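Local coordinates for calcineurin-like phosphoesterase domain-containing protein (Aquifex aeolicus, PDB 1XM7), which is of unknown function but probably acts as a hydrolase of the calcineurin-like metallophosphoesterase family, at residues Asp141-Gly154 with Cys159-Trp173. Sequence-based numbering, arbitrary orientation.
Sequences DLLIHGHVHWNREG and CKDYRIECINANVEW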
ATOM      1  N   ASP A 141       4.510  14.188   9.713  1.00 37.29           N
ATOM      2  CA  ASP A 141       3.591  13.925  10.802  1.00 38.34           C
ATOM      3  C   ASP A 141       3.118  12.476  10.828  1.00 37.79           C
ATOM      4  O   ASP A 141       2.863  11.908  11.895  1.00 39.17           O
ATOM      5  CB  ASP A 141       2.397  14.874  10.689  1.00 40.98           C
ATOM      6  CG  ASP A 141       2.795  16.324  10.896  1.00 42.81           C
ATOM      7  OD1 ASP A 141       3.117  16.688  12.051  1.00 44.30           O
ATOM      8  OD2 ASP A 141       2.806  17.093   9.908  1.00 44.04           O
ATOM      9  N   LEU A 142       3.015  11.867   9.656  1.00 35.79           N
ATOM     10  CA  LEU A 142       2.562  10.490   9.581  1.00 32.90           C
ATOM     11  C   LEU A 142       3.222   9.708   8.453  1.00 31.82           C
ATOM     12  O   LEU A 142       3.645  10.272   7.443  1.00 30.84           O
ATOM     13  CB  LEU A 142       1.045  10.466   9.398  1.00 30.33           C
ATOM     14  CG  LEU A 142       0.366   9.120   9.154  1.00 31.41           C
ATOM     15  CD1 LEU A 142       0.495   8.219  10.387  1.00 29.32           C
ATOM     16  CD2 LEU A 142      -1.101   9.372   8.797  1.00 28.88           C
ATOM     17  N   LEU A 143       3.314   8.398   8.649  1.00 30.44           N
ATOM     18  CA  LEU A 143       3.878   7.510   7.651  1.00 27.83           C
ATOM     19  C   LEU A 143       2.844   6.453   7.348  1.00 26.57           C
ATOM     20  O   LEU A 143       2.380   5.764   8.244  1.00 26.96           O
ATOM     21  CB  LEU A 143       5.143   6.821   8.164  1.00 26.89           C
ATOM     22  CG  LEU A 143       5.672   5.670   7.289  1.00 25.19           C
ATOM     23  CD1 LEU A 143       6.069   6.198   5.920  1.00 24.70           C
ATOM     24  CD2 LEU A 143       6.859   5.003   7.963  1.00 21.83           C
ATOM     25  N   ILE A 144       2.458   6.352   6.085  1.00 26.75           N
ATOM     26  CA  ILE A 144       1.512   5.331   5.671  1.00 24.68           C
ATOM     27  C   ILE A 144       2.390   4.384   4.866  1.00 25.29           C
ATOM     28  O   ILE A 144       3.097   4.813   3.948  1.00 24.21           O
ATOM     29  CB  ILE A 144       0.413   5.911   4.777  1.00 23.12           C
ATOM     30  CG1 ILE A 144      -0.289   7.044   5.514  1.00 20.06           C
ATOM     31  CG2 ILE A 144      -0.595   4.823   4.404  1.00 20.88           C
ATOM     32  CD1 ILE A 144      -1.535   7.523   4.830  1.00 19.33           C
ATOM     33  N   HIS A 145       2.374   3.108   5.231  1.00 25.63           N
ATOM     34  CA  HIS A 145       3.202   2.121   4.545  1.00 25.78           C
ATOM     35  C   HIS A 145       2.495   0.784   4.400  1.00 25.08           C
ATOM     36  O   HIS A 145       1.312   0.656   4.693  1.00 25.42           O
ATOM     37  CB  HIS A 145       4.494   1.909   5.330  1.00 24.98           C
ATOM     38  CG  HIS A 145       4.272   1.280   6.665  1.00 24.69           C
ATOM     39  ND1 HIS A 145       3.859  -0.026   6.807  1.00 25.17           N
ATOM     40  CD2 HIS A 145       4.323   1.797   7.915  1.00 27.04           C
ATOM     41  CE1 HIS A 145       3.661  -0.286   8.087  1.00 26.52           C
ATOM     42  NE2 HIS A 145       3.934   0.804   8.781  1.00 27.67           N
ATOM     43  N   GLY A 146       3.240  -0.205   3.928  1.00 26.43           N
ATOM     44  CA  GLY A 146       2.713  -1.547   3.776  1.00 29.01           C
ATOM     45  C   GLY A 146       3.799  -2.520   4.208  1.00 30.59           C
ATOM     46  O   GLY A 146       4.336  -2.426   5.317  1.00 32.31           O
ATOM     47  N   HIS A 147       4.109  -3.472   3.340  1.00 30.88           N
ATOM     48  CA  HIS A 147       5.166  -4.434   3.596  1.00 31.12           C
ATOM     49  C   HIS A 147       4.993  -5.442   4.740  1.00 32.46           C
ATOM     50  O   HIS A 147       5.290  -6.620   4.554  1.00 33.09           O
ATOM     51  CB  HIS A 147       6.485  -3.676   3.771  1.00 29.49           C
ATOM     52  CG  HIS A 147       7.687  -4.565   3.817  1.00 30.86           C
ATOM     53  ND1 HIS A 147       8.209  -5.052   4.995  1.00 29.23           N
ATOM     54  CD2 HIS A 147       8.454  -5.075   2.823  1.00 29.43           C
ATOM     55  CE1 HIS A 147       9.247  -5.824   4.728  1.00 30.19           C
ATOM     56  NE2 HIS A 147       9.416  -5.854   3.416  1.00 32.26           N
ATOM     57  N   VAL A 148       4.535  -5.009   5.914  1.00 33.53           N
ATOM     58  CA  VAL A 148       4.370  -5.945   7.038  1.00 34.32           C
ATOM     59  C   VAL A 148       3.042  -6.701   7.006  1.00 35.42           C
ATOM     60  O   VAL A 148       1.974  -6.115   7.186  1.00 36.19           O
ATOM     61  CB  VAL A 148       4.482  -5.232   8.397  1.00 32.99           C
ATOM     62  CG1 VAL A 148       4.514  -6.270   9.513  1.00 33.46           C
ATOM     63  CG2 VAL A 148       5.736  -4.363   8.428  1.00 32.58           C
ATOM     64  N   HIS A 149       3.117  -8.011   6.795  1.00 36.45           N
ATOM     65  CA  HIS A 149       1.922  -8.839   6.711  1.00 36.72           C
ATOM     66  C   HIS A 149       1.271  -9.156   8.037  1.00 37.93           C
ATOM     67  O   HIS A 149       1.825  -8.920   9.107  1.00 36.91           O
ATOM     68  CB  HIS A 149       2.226 -10.154   5.992  1.00 33.73           C
ATOM     69  CG  HIS A 149       2.809  -9.971   4.625  1.00 34.07           C
ATOM     70  ND1 HIS A 149       2.299  -9.073   3.712  1.00 33.31           N
ATOM     71  CD2 HIS A 149       3.863 -10.565   4.017  1.00 33.19           C
ATOM     72  CE1 HIS A 149       3.015  -9.120   2.603  1.00 33.10           C
ATOM     73  NE2 HIS A 149       3.971 -10.018   2.763  1.00 31.80           N
ATOM     74  N   TRP A 150       0.074  -9.709   7.937  1.00 41.27           N
ATOM     75  CA  TRP A 150      -0.692 -10.085   9.099  1.00 44.34           C
ATOM     76  C   TRP A 150       0.033 -11.179   9.867  1.00 46.40           C
ATOM     77  O   TRP A 150       0.668 -12.051   9.275  1.00 46.01           O
ATOM     78  CB  TRP A 150      -2.069 -10.597   8.663  1.00 45.43           C
ATOM     79  CG  TRP A 150      -2.921 -11.062   9.808  1.00 48.04           C
ATOM     80  CD1 TRP A 150      -3.818 -10.315  10.528  1.00 48.86           C
ATOM     81  CD2 TRP A 150      -2.877 -12.352  10.437  1.00 49.30           C
ATOM     82  NE1 TRP A 150      -4.328 -11.061  11.569  1.00 49.80           N
ATOM     83  CE2 TRP A 150      -3.766 -12.313  11.536  1.00 49.85           C
ATOM     84  CE3 TRP A 150      -2.165 -13.535  10.183  1.00 50.49           C
ATOM     85  CZ2 TRP A 150      -3.960 -13.415  12.382  1.00 49.59           C
ATOM     86  CZ3 TRP A 150      -2.357 -14.627  11.027  1.00 50.66           C
ATOM     87  CH2 TRP A 150      -3.247 -14.558  12.113  1.00 50.03           C
ATOM     88  N   ASN A 151      -0.052 -11.114  11.189  1.00 49.11           N
ATOM     89  CA  ASN A 151       0.535 -12.118  12.065  1.00 51.34           C
ATOM     90  C   ASN A 151      -0.479 -12.244  13.183  1.00 54.32           C
ATOM     91  O   ASN A 151      -1.294 -11.344  13.388  1.00 52.97           O
ATOM     92  CB  ASN A 151       1.905 -11.677  12.596  1.00 49.32           C
ATOM     93  CG  ASN A 151       1.854 -10.369  13.350  1.00 48.52           C
ATOM     94  OD1 ASN A 151       2.645  -9.456  13.096  1.00 45.42           O
ATOM     95  ND2 ASN A 151       0.925 -10.269  14.292  1.00 47.85           N
ATOM     96  N   ARG A 152      -0.437 -13.355  13.903  1.00 59.64           N
ATOM     97  CA  ARG A 152      -1.393 -13.598  14.976  1.00 63.95           C
ATOM     98  C   ARG A 152      -1.256 -12.729  16.231  1.00 65.66           C
ATOM     99  O   ARG A 152      -1.936 -12.985  17.222  1.00 65.46           O
ATOM    100  CB  ARG A 152      -1.360 -15.079  15.368  1.00 66.10           C
ATOM    101  CG  ARG A 152      -0.557 -15.951  14.407  1.00 70.08           C
ATOM    102  CD  ARG A 152       0.936 -15.761  14.644  1.00 73.43           C
ATOM    103  NE  ARG A 152       1.777 -16.412  13.639  1.00 74.90           N
ATOM    104  CZ  ARG A 152       3.044 -16.774  13.848  1.00 74.53           C
ATOM    105  NH1 ARG A 152       3.616 -16.554  15.032  1.00 74.64           N
ATOM    106  NH2 ARG A 152       3.746 -17.354  12.875  1.00 73.90           N
ATOM    107  N   GLU A 153      -0.401 -11.705  16.196  1.00 67.62           N
ATOM    108  CA  GLU A 153      -0.226 -10.829  17.360  1.00 69.16           C
ATOM    109  C   GLU A 153      -0.479  -9.335  17.120  1.00 68.18           C
ATOM    110  O   GLU A 153      -1.406  -8.771  17.686  1.00 66.92           O
ATOM    111  CB  GLU A 153       1.168 -11.002  17.963  1.00 71.50           C
ATOM    112  CG  GLU A 153       2.113 -11.867  17.154  1.00 74.14           C
ATOM    113  CD  GLU A 153       1.750 -13.337  17.210  1.00 75.06           C
ATOM    114  OE1 GLU A 153       2.493 -14.162  16.633  1.00 74.49           O
ATOM    115  OE2 GLU A 153       0.719 -13.667  17.836  1.00 76.40           O
ATOM    116  N   GLY A 154       0.348  -8.688  16.304  1.00 68.19           N
ATOM    117  CA  GLY A 154       0.165  -7.264  16.050  1.00 66.94           C
ATOM    118  C   GLY A 154       1.427  -6.592  15.530  1.00 66.95           C
ATOM    119  O   GLY A 154       1.337  -5.698  14.648  1.00 68.13           O
ATOM    120  N   CYS A 159       6.942   0.764  13.884  1.00 75.31           N
ATOM    121  CA  CYS A 159       7.121   2.176  13.626  1.00 74.70           C
ATOM    122  C   CYS A 159       6.487   2.999  14.734  1.00 74.29           C
ATOM    123  O   CYS A 159       5.685   3.900  14.492  1.00 74.91           O
ATOM    124  CB  CYS A 159       6.581   2.583  12.240  1.00 74.49           C
ATOM    125  SG  CYS A 159       5.106   1.873  11.378  1.00 76.22           S
ATOM    126  N   LYS A 160       6.880   2.668  15.962  1.00 73.30           N
ATOM    127  CA  LYS A 160       6.383   3.322  17.166  1.00 72.23           C
ATOM    128  C   LYS A 160       7.530   3.436  18.174  1.00 70.56           C
ATOM    129  O   LYS A 160       7.458   4.224  19.125  1.00 70.42           O
ATOM    130  CB  LYS A 160       5.246   2.493  17.777  1.00 73.53           C
ATOM    131  CG  LYS A 160       4.312   3.286  18.669  1.00 75.35           C
ATOM    132  CD  LYS A 160       3.489   4.270  17.845  1.00 76.69           C
ATOM    133  CE  LYS A 160       2.588   5.132  18.722  1.00 76.09           C
ATOM    134  NZ  LYS A 160       3.370   6.059  19.589  1.00 76.76           N
ATOM    135  N   ASP A 161       8.580   2.640  17.960  1.00 67.04           N
ATOM    136  CA  ASP A 161       9.762   2.646  18.827  1.00 63.53           C
ATOM    137  C   ASP A 161      10.605   3.885  18.531  1.00 60.42           C
ATOM    138  O   ASP A 161      11.565   4.200  19.240  1.00 59.32           O
ATOM    139  CB  ASP A 161      10.586   1.379  18.598  1.00 65.01           C
ATOM    140  CG  ASP A 161       9.872   0.124  19.080  1.00 65.71           C
ATOM    141  OD1 ASP A 161       8.660  -0.022  18.800  1.00 67.11           O
ATOM    142  OD2 ASP A 161      10.525  -0.717  19.734  1.00 64.90           O
ATOM    143  N   TYR A 162      10.236   4.561  17.450  1.00 57.08           N
ATOM    144  CA  TYR A 162      10.871   5.795  17.021  1.00 53.84           C
ATOM    145  C   TYR A 162       9.738   6.793  17.114  1.00 53.88           C
ATOM    146  O   TYR A 162       8.575   6.422  16.960  1.00 54.50           O
ATOM    147  CB  TYR A 162      11.343   5.702  15.571  1.00 49.58           C
ATOM    148  CG  TYR A 162      12.431   4.685  15.338  1.00 46.13           C
ATOM    149  CD1 TYR A 162      12.142   3.317  15.257  1.00 44.68           C
ATOM    150  CD2 TYR A 162      13.762   5.087  15.207  1.00 44.49           C
ATOM    151  CE1 TYR A 162      13.157   2.375  15.047  1.00 42.48           C
ATOM    152  CE2 TYR A 162      14.782   4.152  15.001  1.00 43.81           C
ATOM    153  CZ  TYR A 162      14.473   2.803  14.920  1.00 42.65           C
ATOM    154  OH  TYR A 162      15.486   1.895  14.711  1.00 42.82           O
ATOM    155  N   ARG A 163      10.051   8.053  17.373  1.00 54.89           N
ATOM    156  CA  ARG A 163       8.990   9.045  17.470  1.00 55.61           C
ATOM    157  C   ARG A 163       8.330   9.188  16.102  1.00 53.43           C
ATOM    158  O   ARG A 163       8.340  10.266  15.498  1.00 53.00           O
ATOM    159  CB  ARG A 163       9.551  10.391  17.936  1.00 58.12           C
ATOM    160  CG  ARG A 163       8.830  10.928  19.159  1.00 62.08           C
ATOM    161  CD  ARG A 163       9.723  10.914  20.374  1.00 64.06           C
ATOM    162  NE  ARG A 163      10.675  12.015  20.334  1.00 65.75           N
ATOM    163  CZ  ARG A 163      11.485  12.335  21.336  1.00 66.71           C
ATOM    164  NH1 ARG A 163      11.464  11.632  22.456  1.00 64.43           N
ATOM    165  NH2 ARG A 163      12.305  13.370  21.225  1.00 66.70           N
ATOM    166  N   ILE A 164       7.762   8.084  15.623  1.00 50.80           N
ATOM    167  CA  ILE A 164       7.111   8.043  14.320  1.00 48.66           C
ATOM    168  C   ILE A 164       5.710   7.441  14.416  1.00 49.24           C
ATOM    169  O   ILE A 164       5.513   6.377  15.018  1.00 49.35           O
ATOM    170  CB  ILE A 164       7.946   7.202  13.308  1.00 46.35           C
ATOM    171  CG1 ILE A 164       9.334   7.822  13.113  1.00 44.91           C
ATOM    172  CG2 ILE A 164       7.223   7.118  11.983  1.00 44.35           C
ATOM    173  CD1 ILE A 164      10.276   6.996  12.247  1.00 41.28           C
ATOM    174  N   GLU A 165       4.742   8.139  13.831  1.00 49.27           N
ATOM    175  CA  GLU A 165       3.364   7.672  13.815  1.00 50.62           C
ATOM    176  C   GLU A 165       3.126   7.021  12.458  1.00 50.70           C
ATOM    177  O   GLU A 165       3.613   7.511  11.446  1.00 51.46           O
ATOM    178  CB  GLU A 165       2.407   8.847  14.026  1.00 52.03           C
ATOM    179  CG  GLU A 165       2.432   9.390  15.444  1.00 56.31           C
ATOM    180  CD  GLU A 165       2.108   8.320  16.483  1.00 58.86           C
ATOM    181  OE1 GLU A 165       2.322   8.567  17.693  1.00 61.44           O
ATOM    182  OE2 GLU A 165       1.633   7.231  16.089  1.00 59.25           O
ATOM    183  N   CYS A 166       2.384   5.922  12.425  1.00 51.20           N
ATOM    184  CA  CYS A 166       2.158   5.237  11.160  1.00 52.77           C
ATOM    185  C   CYS A 166       0.887   4.398  11.105  1.00 50.10           C
ATOM    186  O   CYS A 166       0.230   4.161  12.114  1.00 50.90           O
ATOM    187  CB  CYS A 166       3.355   4.327  10.858  1.00 58.16           C
ATOM    188  SG  CYS A 166       3.525   2.964  12.061  1.00 69.10           S
ATOM    189  N   ILE A 167       0.555   3.950   9.901  1.00 47.23           N
ATOM    190  CA  ILE A 167      -0.602   3.100   9.677  1.00 43.46           C
ATOM    191  C   ILE A 167      -0.248   2.156   8.536  1.00 40.71           C
ATOM    192  O   ILE A 167       0.284   2.581   7.510  1.00 39.60           O
ATOM    193  CB  ILE A 167      -1.850   3.907   9.301  1.00 43.65           C
ATOM    194  CG1 ILE A 167      -2.621   3.141   8.229  1.00 45.04           C
ATOM    195  CG2 ILE A 167      -1.471   5.313   8.889  1.00 44.63           C
ATOM    196  CD1 ILE A 167      -3.568   3.976   7.432  1.00 44.51           C
ATOM    197  N   ASN A 168      -0.549   0.878   8.728  1.00 38.25           N
ATOM    198  CA  ASN A 168      -0.238  -0.154   7.754  1.00 36.06           C
ATOM    199  C   ASN A 168      -1.360  -0.317   6.733  1.00 36.10           C
ATOM    200  O   ASN A 168      -2.443  -0.783   7.081  1.00 37.76           O
ATOM    201  CB  ASN A 168      -0.017  -1.473   8.487  1.00 35.35           C
ATOM    202  CG  ASN A 168       0.643  -2.517   7.624  1.00 35.15           C
ATOM    203  OD1 ASN A 168       0.419  -2.567   6.420  1.00 34.86           O
ATOM    204  ND2 ASN A 168       1.452  -3.372   8.239  1.00 33.84           N
ATOM    205  N   ALA A 169      -1.095   0.052   5.478  1.00 33.33           N
ATOM    206  CA  ALA A 169      -2.086  -0.047   4.405  1.00 31.55           C
ATOM    207  C   ALA A 169      -2.195  -1.432   3.748  1.00 32.29           C
ATOM    208  O   ALA A 169      -2.962  -1.614   2.801  1.00 33.36           O
ATOM    209  CB  ALA A 169      -1.790   0.983   3.354  1.00 29.48           C
ATOM    210  N   ASN A 170      -1.430  -2.400   4.251  1.00 32.52           N
ATOM    211  CA  ASN A 170      -1.434  -3.765   3.718  1.00 31.72           C
ATOM    212  C   ASN A 170      -2.827  -4.371   3.816  1.00 31.41           C
ATOM    213  O   ASN A 170      -3.452  -4.327   4.868  1.00 32.01           O
ATOM    214  CB  ASN A 170      -0.437  -4.630   4.498  1.00 31.27           C
ATOM    215  CG  ASN A 170      -0.324  -6.047   3.952  1.00 31.59           C
ATOM    216  OD1 ASN A 170       0.773  -6.597   3.861  1.00 31.81           O
ATOM    217  ND2 ASN A 170      -1.454  -6.647   3.600  1.00 32.32           N
ATOM    218  N   VAL A 171      -3.303  -4.947   2.718  1.00 31.17           N
ATOM    219  CA  VAL A 171      -4.633  -5.551   2.680  1.00 31.58           C
ATOM    220  C   VAL A 171      -4.890  -6.532   3.813  1.00 32.00           C
ATOM    221  O   VAL A 171      -5.962  -6.528   4.404  1.00 33.32           O
ATOM    222  CB  VAL A 171      -4.881  -6.282   1.342  1.00 30.82           C
ATOM    223  CG1 VAL A 171      -4.980  -5.277   0.215  1.00 29.54           C
ATOM    224  CG2 VAL A 171      -3.762  -7.276   1.070  1.00 30.17           C
ATOM    225  N   GLU A 172      -3.900  -7.364   4.119  1.00 32.18           N
ATOM    226  CA  GLU A 172      -4.034  -8.364   5.174  1.00 32.40           C
ATOM    227  C   GLU A 172      -4.402  -7.806   6.553  1.00 33.13           C
ATOM    228  O   GLU A 172      -4.906  -8.535   7.408  1.00 32.71           O
ATOM    229  CB  GLU A 172      -2.748  -9.186   5.293  1.00 32.31           C
ATOM    230  CG  GLU A 172      -2.418 -10.012   4.069  1.00 33.33           C
ATOM    231  CD  GLU A 172      -1.318 -11.017   4.335  1.00 33.18           C
ATOM    232  OE1 GLU A 172      -0.905 -11.713   3.394  1.00 33.66           O
ATOM    233  OE2 GLU A 172      -0.862 -11.118   5.487  1.00 34.94           O
ATOM    234  N   TRP A 173      -4.150  -6.523   6.775  1.00 33.81           N
ATOM    235  CA  TRP A 173      -4.467  -5.921   8.064  1.00 35.52           C
ATOM    236  C   TRP A 173      -5.777  -5.168   8.055  1.00 36.13           C
ATOM    237  O   TRP A 173      -6.333  -4.884   9.116  1.00 37.82           O
ATOM    238  CB  TRP A 173      -3.375  -4.947   8.496  1.00 35.78           C
ATOM    239  CG  TRP A 173      -2.126  -5.602   8.964  1.00 37.04           C
ATOM    240  CD1 TRP A 173      -0.918  -5.608   8.334  1.00 35.73           C
ATOM    241  CD2 TRP A 173      -1.950  -6.340  10.183  1.00 37.14           C
ATOM    242  NE1 TRP A 173       0.002  -6.300   9.083  1.00 36.48           N
ATOM    243  CE2 TRP A 173      -0.604  -6.760  10.224  1.00 36.44           C
ATOM    244  CE3 TRP A 173      -2.800  -6.686  11.243  1.00 35.71           C
ATOM    245  CZ2 TRP A 173      -0.082  -7.512  11.288  1.00 36.29           C
ATOM    246  CZ3 TRP A 173      -2.283  -7.432  12.298  1.00 36.23           C
ATOM    247  CH2 TRP A 173      -0.935  -7.836  12.310  1.00 36.32           C
TER
HETATM  248  O   HOH W   1       0.303 -13.164   6.862  1.00 36.16           O
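Leu143 and Cys166 pair across two parallel strands, 142-145 and 166-168, whose axes come within 4.8 Å; strand 166-168 forms the edge of the four-stranded sheet beside 142-145, in the calcineurin-like phosphoesterase fold. Leu143 N, Ile167 N, His145 N and Ala169 N donate in turn to the carbonyls of Glu165, Leu143, Ile167 and His145. On one face, Ile167 CG2 lies 3.8 Å from Leu142 CD1 and also packs alongside Ile144 CG1; the Ile144 side chain also touches Phe6 of strand 4-7. On the other, the His145 ring, with CG held between backbone N and carbonyl carbon (chi1 66°), donates from ND1 to a lone pair of Gly146 O; at its NE2 edge, near the ring plane, lies SG of the poorly ordered Cys159, modelled in a disulfide with Cys166. Beyond the strands lies the Gly146-His147-Val148-His149 loop, the GHxH signature of this family, in which the histidines probably serve the metal site as in relatives; His147 N is hydrogen-bonded to Asp9 OD1. Two side chains grip Val148 O: Asn168 ND2 at 3.0 Å, in the carbonyl plane on a lone pair, and Trp173 NE1 at 2.7 Å from above that plane. Asn168 OD1 accepts from Asn170 N, an Asx turn that fixes the amide's rotation. The six-membered ring of Trp173 takes Trp150 CA over one face, a CH-pi contact, while the two indoles meet obliquely, planes at 43°. A leucine in place of Trp173 would probably leave Val148 O with one donor fewer and Trp150 CA without its aromatic cover. Glu172, extended beyond CG, sends OE1 to Arg25 in a salt bridge, and its OE2 accepts from Trp150 N at 3.0 Å on the anti side; one water donates to both Glu172 OE2 and Trp150 O, 2.7 Å from each.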